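Local coordinates for putative citrate lyase (Ralstonia eutropha, PDB 3QQW), which probably cleaves citramalyl-CoA or a related acyl-CoA substrate as a magnesium-dependent lyase built on a TIM barrel, at residues G36-L41 / F49-D54; Y114-K119 / R251-Y256. One frame throughout, in Å; residues are numbered along the deposited sequence.

Contact 1. Residues G36-L41 / F49-D54; sequences GKAMDL and FDVTCD
Phe49 meets the helix with the far end of its ring: CZ lies 3.4 Å from the backbone O of Ala38 and 3.8 Å from C of Leu41, both at the ring edge and near its plane. The ring thus reaches the helix backbone itself, with Leu41 beside it. Leu41 CB is 3.8 Å from Phe49 CZ, the two side chains crossing at about a right angle. A chi1 of -166°, with CG anti to the backbone N, brings the CD2 branch of Leu41 alongside the ring tip.

Two residues along the strand, Val51 sets both methyls against a single carbon, with CG2 at 3.8 Å from Ala38 CB. The small alanine allows close approach, the two CA atoms being 6.7 Å apart. In this tight part Ala38, Phe49 and Val51 are buried and Leu41 remains partly exposed; the ring edge rests on a backbone oxygen, while the Ala38-Val51 and Leu41-Phe49 pairs are apolar.

The margins are looser. Met39, a selenomethionine, starts away from the strand, and its CE returns to about 4.5 Å from Cys53 SG, a loose contact, whereas Lys37 is directed to the exposed side of the helix and makes no contact with the strand.

The segment axes run nearly antiparallel, at 167° and 8.8 Å, as expected where a helix returns over the barrel in a beta-alpha-beta crossover. Here helix 32-45 links strand 25-29 to strand 49-54; Phe49 also touches Cys25 and His27 of the first strand, while Leu41 and Phe49 both reach Ile260 of helix 260-267.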
ATOM      1  N   GLY C  36      -1.171  -6.111 -40.325  1.00 36.89           N
ATOM      2  CA  GLY C  36      -0.222  -6.202 -41.421  1.00 36.27           C
ATOM      3  C   GLY C  36       0.805  -5.095 -41.341  1.00 41.03           C
ATOM      4  O   GLY C  36       1.988  -5.378 -41.178  1.00 41.38           O
ATOM      5  N   LYS C  37       0.343  -3.834 -41.316  1.00 39.27           N
ATOM      6  CA  LYS C  37       1.168  -2.616 -41.236  1.00 39.97           C
ATOM      7  C   LYS C  37       2.113  -2.624 -40.008  1.00 43.43           C
ATOM      8  O   LYS C  37       3.291  -2.282 -40.146  1.00 43.01           O
ATOM      9  CB  LYS C  37       0.280  -1.373 -41.195  1.00 43.52           C
ATOM     10  CG  LYS C  37      -0.263  -0.948 -42.562  1.00 62.50           C
ATOM     11  CD  LYS C  37      -1.043   0.351 -42.398  1.00 78.27           C
ATOM     12  CE  LYS C  37      -1.706   0.858 -43.648  1.00 94.51           C
ATOM     13  NZ  LYS C  37      -2.718   1.908 -43.326  1.00103.54           N
ATOM     14  N   ALA C  38       1.609  -3.071 -38.828  1.00 38.72           N
ATOM     15  CA  ALA C  38       2.367  -3.171 -37.582  1.00 36.81           C
ATOM     16  C   ALA C  38       3.464  -4.235 -37.717  1.00 41.83           C
ATOM     17  O   ALA C  38       4.606  -3.995 -37.304  1.00 44.00           O
ATOM     18  CB  ALA C  38       1.441  -3.496 -36.433  1.00 36.73           C
HETATM   19  N   MSE C  39       3.151  -5.375 -38.377  1.00 35.95           N
HETATM   20  CA  MSE C  39       4.127  -6.447 -38.635  1.00 33.40           C
HETATM   21  C   MSE C  39       5.195  -5.945 -39.552  1.00 40.07           C
HETATM   22  O   MSE C  39       6.359  -6.222 -39.301  1.00 42.96           O
HETATM   23  CB  MSE C  39       3.469  -7.689 -39.214  1.00 33.39           C
HETATM   24  CG  MSE C  39       2.738  -8.507 -38.173  1.00 36.31           C
HETATM   25 SE   MSE C  39       1.688  -9.870 -39.058  0.75 41.94          SE
HETATM   26  CE  MSE C  39       0.953 -10.758 -37.410  1.00 39.08           C
ATOM     27  N   ASP C  40       4.815  -5.169 -40.583  1.00 37.29           N
ATOM     28  CA  ASP C  40       5.759  -4.536 -41.537  1.00 38.28           C
ATOM     29  C   ASP C  40       6.626  -3.481 -40.848  1.00 41.88           C
ATOM     30  O   ASP C  40       7.772  -3.305 -41.225  1.00 42.81           O
ATOM     31  CB  ASP C  40       5.017  -3.870 -42.711  1.00 39.93           C
ATOM     32  CG  ASP C  40       4.240  -4.810 -43.601  1.00 47.70           C
ATOM     33  OD1 ASP C  40       4.413  -6.060 -43.460  1.00 44.39           O
ATOM     34  OD2 ASP C  40       3.452  -4.314 -44.434  1.00 55.82           O
ATOM     35  N   LEU C  41       6.066  -2.776 -39.844  1.00 37.54           N
ATOM     36  CA  LEU C  41       6.773  -1.750 -39.105  1.00 37.47           C
ATOM     37  C   LEU C  41       7.824  -2.407 -38.193  1.00 44.21           C
ATOM     38  O   LEU C  41       8.879  -1.803 -37.976  1.00 44.71           O
ATOM     39  CB  LEU C  41       5.765  -0.901 -38.333  1.00 37.39           C
ATOM     40  CG  LEU C  41       6.260   0.414 -37.748  1.00 42.66           C
ATOM     41  CD1 LEU C  41       6.694   1.382 -38.839  1.00 44.02           C
ATOM     42  CD2 LEU C  41       5.219   1.012 -36.813  1.00 41.95           C
ATOM     43  N   PHE C  49       9.364  -3.477 -30.670  1.00 36.65           N
ATOM     44  CA  PHE C  49       8.008  -3.495 -30.153  1.00 35.28           C
ATOM     45  C   PHE C  49       7.314  -4.800 -30.547  1.00 39.31           C
ATOM     46  O   PHE C  49       7.605  -5.376 -31.611  1.00 38.07           O
ATOM     47  CB  PHE C  49       7.196  -2.277 -30.633  1.00 36.66           C
ATOM     48  CG  PHE C  49       6.835  -2.289 -32.103  1.00 37.60           C
ATOM     49  CD1 PHE C  49       7.751  -1.869 -33.069  1.00 39.43           C
ATOM     50  CD2 PHE C  49       5.565  -2.668 -32.518  1.00 38.29           C
ATOM     51  CE1 PHE C  49       7.401  -1.850 -34.420  1.00 40.73           C
ATOM     52  CE2 PHE C  49       5.225  -2.664 -33.875  1.00 39.96           C
ATOM     53  CZ  PHE C  49       6.139  -2.242 -34.813  1.00 38.67           C
ATOM     54  N   ASP C  50       6.411  -5.264 -29.670  1.00 34.66           N
ATOM     55  CA  ASP C  50       5.569  -6.408 -29.922  1.00 34.31           C
ATOM     56  C   ASP C  50       4.247  -5.932 -30.523  1.00 36.87           C
ATOM     57  O   ASP C  50       3.875  -4.783 -30.352  1.00 34.74           O
ATOM     58  CB  ASP C  50       5.319  -7.193 -28.634  1.00 35.64           C
ATOM     59  CG  ASP C  50       6.501  -7.971 -28.114  1.00 44.76           C
ATOM     60  OD1 ASP C  50       7.408  -8.309 -28.930  1.00 43.63           O
ATOM     61  OD2 ASP C  50       6.497  -8.308 -26.913  1.00 45.75           O
ATOM     62  N   VAL C  51       3.535  -6.814 -31.226  1.00 34.62           N
ATOM     63  CA  VAL C  51       2.238  -6.469 -31.797  1.00 32.66           C
ATOM     64  C   VAL C  51       1.178  -7.303 -31.099  1.00 34.79           C
ATOM     65  O   VAL C  51       1.294  -8.520 -31.040  1.00 35.82           O
ATOM     66  CB  VAL C  51       2.222  -6.667 -33.327  1.00 38.01           C
ATOM     67  CG1 VAL C  51       0.836  -6.422 -33.906  1.00 38.25           C
ATOM     68  CG2 VAL C  51       3.242  -5.766 -33.998  1.00 39.64           C
ATOM     69  N   THR C  52       0.145  -6.662 -30.575  1.00 32.31           N
ATOM     70  CA  THR C  52      -0.983  -7.388 -30.023  1.00 33.43           C
ATOM     71  C   THR C  52      -2.140  -7.266 -30.992  1.00 37.75           C
ATOM     72  O   THR C  52      -2.607  -6.164 -31.279  1.00 38.82           O
ATOM     73  CB  THR C  52      -1.371  -6.944 -28.589  1.00 40.00           C
ATOM     74  OG1 THR C  52      -0.218  -7.003 -27.765  1.00 41.54           O
ATOM     75  CG2 THR C  52      -2.438  -7.838 -27.984  1.00 31.73           C
ATOM     76  N   CYS C  53      -2.569  -8.402 -31.523  1.00 34.96           N
ATOM     77  CA  CYS C  53      -3.741  -8.492 -32.392  1.00 35.43           C
ATOM     78  C   CYS C  53      -4.915  -8.503 -31.482  1.00 41.53           C
ATOM     79  O   CYS C  53      -5.084  -9.414 -30.663  1.00 39.81           O
ATOM     80  CB  CYS C  53      -3.684  -9.729 -33.278  1.00 35.08           C
ATOM     81  SG  CYS C  53      -2.145  -9.887 -34.197  1.00 38.13           S
ATOM     82  N   ASP C  54      -5.611  -7.396 -31.479  1.00 42.18           N
ATOM     83  CA  ASP C  54      -6.700  -7.190 -30.564  1.00 43.25           C
ATOM     84  C   ASP C  54      -7.983  -7.901 -31.013  1.00 52.46           C
ATOM     85  O   ASP C  54      -8.498  -7.562 -32.049  1.00 54.78           O
ATOM     86  CB  ASP C  54      -6.927  -5.691 -30.397  1.00 44.39           C
ATOM     87  CG  ASP C  54      -7.608  -5.342 -29.091  1.00 49.82           C
ATOM     88  OD1 ASP C  54      -8.107  -6.275 -28.407  1.00 47.04           O
ATOM     89  OD2 ASP C  54      -7.652  -4.145 -28.753  1.00 54.20           O
TER

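Contact 2. Residues Y114-K119 / R251-Y256; sequences YITVPK and RMWSIY
Tyr114 and Arg251 approach from opposite directions across the barrel interior, and theirs is the polar part of the contact. Arg251 NH2 lies 4.1 Å from Tyr114 OH, and the hydroxyl sits at the guanidinium edge, near its plane. The ring and guanidinium planes stand 85° apart, and NH2 lies obliquely to the ring, so the geometry is that of close neighbours and not of a stack. With CG anti to the backbone N (chi1 -171°) and the chain extended to NE, the arginine reaches inward at full length. Its ionic partners are Glu26 and Asp50; that of the hydroxyl is Thr52.

Apolar packing is limited to Thr116 CG2, which is 4.3 Å from Trp253 CZ2 and oblique to the indole. The indole NE1 is held by a hydrogen bond to Asp174, and its rings also touch Arg88, predicted to bind substrate.

Only 93 Å² is buried, and the nearest CA atoms, of Thr116 and Trp253, are 11.9 Å apart: side chains alone bridge these strands. The chemistry is that of a polar barrel core, where the two carboxylates probably stabilise the positive charge of Arg251 beside the tyrosine.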
ATOM      1  N   TYR C 114       2.344 -14.542 -27.316  1.00 29.14           N
ATOM      2  CA  TYR C 114       1.653 -14.462 -26.032  1.00 28.86           C
ATOM      3  C   TYR C 114       0.156 -14.293 -26.215  1.00 36.60           C
ATOM      4  O   TYR C 114      -0.312 -13.941 -27.306  1.00 35.68           O
ATOM      5  CB  TYR C 114       2.186 -13.283 -25.167  1.00 27.72           C
ATOM      6  CG  TYR C 114       2.148 -11.956 -25.873  1.00 27.26           C
ATOM      7  CD1 TYR C 114       1.009 -11.151 -25.833  1.00 29.03           C
ATOM      8  CD2 TYR C 114       3.252 -11.492 -26.584  1.00 27.97           C
ATOM      9  CE1 TYR C 114       0.958  -9.934 -26.515  1.00 27.91           C
ATOM     10  CE2 TYR C 114       3.207 -10.285 -27.279  1.00 27.53           C
ATOM     11  CZ  TYR C 114       2.059  -9.511 -27.241  1.00 31.68           C
ATOM     12  OH  TYR C 114       2.034  -8.304 -27.898  1.00 33.21           O
ATOM     13  N   ILE C 115      -0.586 -14.476 -25.112  1.00 33.69           N
ATOM     14  CA  ILE C 115      -2.014 -14.216 -25.057  1.00 32.83           C
ATOM     15  C   ILE C 115      -2.219 -13.187 -23.955  1.00 36.96           C
ATOM     16  O   ILE C 115      -1.718 -13.349 -22.838  1.00 36.22           O
ATOM     17  CB  ILE C 115      -2.872 -15.497 -24.860  1.00 36.15           C
ATOM     18  CG1 ILE C 115      -2.928 -16.287 -26.168  1.00 36.19           C
ATOM     19  CG2 ILE C 115      -4.289 -15.168 -24.357  1.00 36.39           C
ATOM     20  CD1 ILE C 115      -3.321 -17.670 -25.979  1.00 35.96           C
ATOM     21  N   THR C 116      -2.929 -12.113 -24.294  1.00 34.14           N
ATOM     22  CA  THR C 116      -3.296 -11.050 -23.373  1.00 33.43           C
ATOM     23  C   THR C 116      -4.709 -11.361 -22.884  1.00 39.82           C
ATOM     24  O   THR C 116      -5.633 -11.541 -23.690  1.00 40.46           O
ATOM     25  CB  THR C 116      -3.124  -9.704 -24.023  1.00 34.97           C
ATOM     26  OG1 THR C 116      -1.747  -9.548 -24.353  1.00 43.79           O
ATOM     27  CG2 THR C 116      -3.553  -8.569 -23.118  1.00 33.08           C
ATOM     28  N   VAL C 117      -4.847 -11.493 -21.558  1.00 36.16           N
ATOM     29  CA  VAL C 117      -6.112 -11.828 -20.889  1.00 35.46           C
ATOM     30  C   VAL C 117      -6.646 -10.554 -20.213  1.00 37.59           C
ATOM     31  O   VAL C 117      -6.026 -10.025 -19.278  1.00 34.90           O
ATOM     32  CB  VAL C 117      -5.922 -12.997 -19.885  1.00 37.60           C
ATOM     33  CG1 VAL C 117      -7.221 -13.359 -19.184  1.00 39.62           C
ATOM     34  CG2 VAL C 117      -5.297 -14.207 -20.552  1.00 35.33           C
ATOM     35  N   PRO C 118      -7.827 -10.085 -20.630  1.00 36.19           N
ATOM     36  CA  PRO C 118      -8.343  -8.834 -20.066  1.00 36.99           C
ATOM     37  C   PRO C 118      -9.429  -9.013 -19.006  1.00 44.76           C
ATOM     38  O   PRO C 118     -10.071 -10.060 -18.929  1.00 43.55           O
ATOM     39  CB  PRO C 118      -8.957  -8.157 -21.291  1.00 38.44           C
ATOM     40  CG  PRO C 118      -9.483  -9.295 -22.093  1.00 42.88           C
ATOM     41  CD  PRO C 118      -8.662 -10.533 -21.761  1.00 38.49           C
ATOM     42  N   LYS C 119      -9.670  -7.936 -18.234  1.00 42.13           N
ATOM     43  CA  LYS C 119     -10.788  -7.781 -17.319  1.00 43.12           C
ATOM     44  C   LYS C 119     -11.068  -8.957 -16.367  1.00 45.51           C
ATOM     45  O   LYS C 119     -12.234  -9.162 -15.998  1.00 46.29           O
ATOM     46  CB  LYS C 119     -12.053  -7.520 -18.159  1.00 47.71           C
ATOM     47  CG  LYS C 119     -12.346  -6.057 -18.441  1.00 72.62           C
ATOM     48  CD  LYS C 119     -13.214  -5.923 -19.702  1.00 88.00           C
ATOM     49  CE  LYS C 119     -13.008  -4.621 -20.448  1.00 97.91           C
ATOM     50  NZ  LYS C 119     -11.643  -4.509 -21.036  1.00101.82           N
ATOM     51  N   ARG C 251       7.651  -1.630 -19.581  1.00 34.30           N
ATOM     52  CA  ARG C 251       6.955  -1.773 -20.853  1.00 34.11           C
ATOM     53  C   ARG C 251       5.765  -0.822 -20.853  1.00 38.23           C
ATOM     54  O   ARG C 251       5.304  -0.399 -19.791  1.00 37.03           O
ATOM     55  CB  ARG C 251       6.514  -3.228 -21.014  1.00 32.72           C
ATOM     56  CG  ARG C 251       5.960  -3.650 -22.355  1.00 35.46           C
ATOM     57  CD  ARG C 251       5.999  -5.163 -22.314  1.00 38.07           C
ATOM     58  NE  ARG C 251       5.156  -5.818 -23.303  1.00 36.43           N
ATOM     59  CZ  ARG C 251       5.621  -6.473 -24.357  1.00 44.04           C
ATOM     60  NH1 ARG C 251       6.919  -6.504 -24.602  1.00 34.65           N
ATOM     61  NH2 ARG C 251       4.793  -7.110 -25.167  1.00 37.57           N
HETATM   62  N   MSE C 252       5.276  -0.477 -22.053  1.00 35.95           N
HETATM   63  CA  MSE C 252       4.120   0.380 -22.209  1.00 34.26           C
HETATM   64  C   MSE C 252       3.432   0.082 -23.497  1.00 39.01           C
HETATM   65  O   MSE C 252       4.088  -0.103 -24.524  1.00 40.42           O
HETATM   66  CB  MSE C 252       4.537   1.853 -22.166  1.00 36.64           C
HETATM   67  CG  MSE C 252       3.374   2.788 -21.974  1.00 41.35           C
HETATM   68 SE   MSE C 252       4.036   4.536 -21.623  0.75 47.33          SE
HETATM   69  CE  MSE C 252       2.562   5.567 -22.368  1.00 44.77           C
ATOM     70  N   TRP C 253       2.104   0.126 -23.463  1.00 34.74           N
ATOM     71  CA  TRP C 253       1.259  -0.077 -24.630  1.00 34.49           C
ATOM     72  C   TRP C 253       1.317   1.111 -25.583  1.00 41.35           C
ATOM     73  O   TRP C 253       1.494   2.253 -25.167  1.00 42.95           O
ATOM     74  CB  TRP C 253      -0.185  -0.305 -24.189  1.00 33.13           C
ATOM     75  CG  TRP C 253      -0.474  -1.650 -23.591  1.00 33.89           C
ATOM     76  CD1 TRP C 253       0.428  -2.559 -23.120  1.00 36.67           C
ATOM     77  CD2 TRP C 253      -1.771  -2.227 -23.390  1.00 33.29           C
ATOM     78  NE1 TRP C 253      -0.222  -3.678 -22.658  1.00 36.65           N
ATOM     79  CE2 TRP C 253      -1.575  -3.508 -22.824  1.00 37.36           C
ATOM     80  CE3 TRP C 253      -3.083  -1.818 -23.710  1.00 34.21           C
ATOM     81  CZ2 TRP C 253      -2.646  -4.365 -22.511  1.00 35.68           C
ATOM     82  CZ3 TRP C 253      -4.140  -2.675 -23.416  1.00 34.88           C
ATOM     83  CH2 TRP C 253      -3.921  -3.916 -22.794  1.00 34.90           C
ATOM     84  N   SER C 254       1.085   0.833 -26.859  1.00 38.37           N
ATOM     85  CA  SER C 254       0.983   1.812 -27.925  1.00 39.21           C
ATOM     86  C   SER C 254      -0.298   1.559 -28.716  1.00 46.39           C
ATOM     87  O   SER C 254      -0.634   0.400 -28.976  1.00 45.70           O
ATOM     88  CB  SER C 254       2.199   1.722 -28.836  1.00 40.99           C
ATOM     89  OG  SER C 254       1.969   2.421 -30.045  1.00 45.72           O
ATOM     90  N   ILE C 255      -1.002   2.623 -29.106  1.00 45.86           N
ATOM     91  CA  ILE C 255      -2.224   2.498 -29.910  1.00 46.45           C
ATOM     92  C   ILE C 255      -2.076   3.242 -31.236  1.00 52.98           C
ATOM     93  O   ILE C 255      -2.947   3.141 -32.095  1.00 54.57           O
ATOM     94  CB  ILE C 255      -3.506   2.923 -29.163  1.00 49.63           C
ATOM     95  CG1 ILE C 255      -3.331   4.277 -28.425  1.00 51.53           C
ATOM     96  CG2 ILE C 255      -3.987   1.774 -28.273  1.00 46.68           C
ATOM     97  CD1 ILE C 255      -4.624   4.951 -27.932  1.00 63.78           C
ATOM     98  N   TYR C 256      -0.973   3.963 -31.410  1.00 50.27           N
ATOM     99  CA  TYR C 256      -0.683   4.701 -32.638  1.00 51.53           C
ATOM    100  C   TYR C 256       0.821   4.562 -32.958  1.00 53.21           C
ATOM    101  O   TYR C 256       1.642   4.666 -32.047  1.00 51.28           O
ATOM    102  CB  TYR C 256      -1.130   6.169 -32.536  1.00 55.14           C
ATOM    103  CG  TYR C 256      -1.263   6.821 -33.892  1.00 61.37           C
ATOM    104  CD1 TYR C 256      -2.344   6.529 -34.726  1.00 63.74           C
ATOM    105  CD2 TYR C 256      -0.284   7.694 -34.369  1.00 63.82           C
ATOM    106  CE1 TYR C 256      -2.458   7.105 -35.988  1.00 66.59           C
ATOM    107  CE2 TYR C 256      -0.381   8.263 -35.637  1.00 66.41           C
ATOM    108  CZ  TYR C 256      -1.476   7.972 -36.442  1.00 74.53           C
ATOM    109  OH  TYR C 256      -1.626   8.534 -37.691  1.00 76.57           O
TER

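How the contacts relate
From the N terminus, contact 1 comes first and closes a short loop: its segments are separated by seven residues, four of them the end of helix 32-45. Contact 2 opens later and spans 131 residues, joining strand 115-117 to strand 251-254, the fourth and eighth of the barrel. The two are in series, neither nested nor crossed, with centres 12 Å apart. Strand 49-54 connects them: Asp50 OD2 forms a salt bridge with Arg251 NH2 at 2.7 Å, and Thr52 OG1 makes a probable hydrogen bond with Tyr114 OH at 2.6 Å. The outer side of this strand packs on helix 32-45, while its inner side meets the residues of contact 2 inside the barrel.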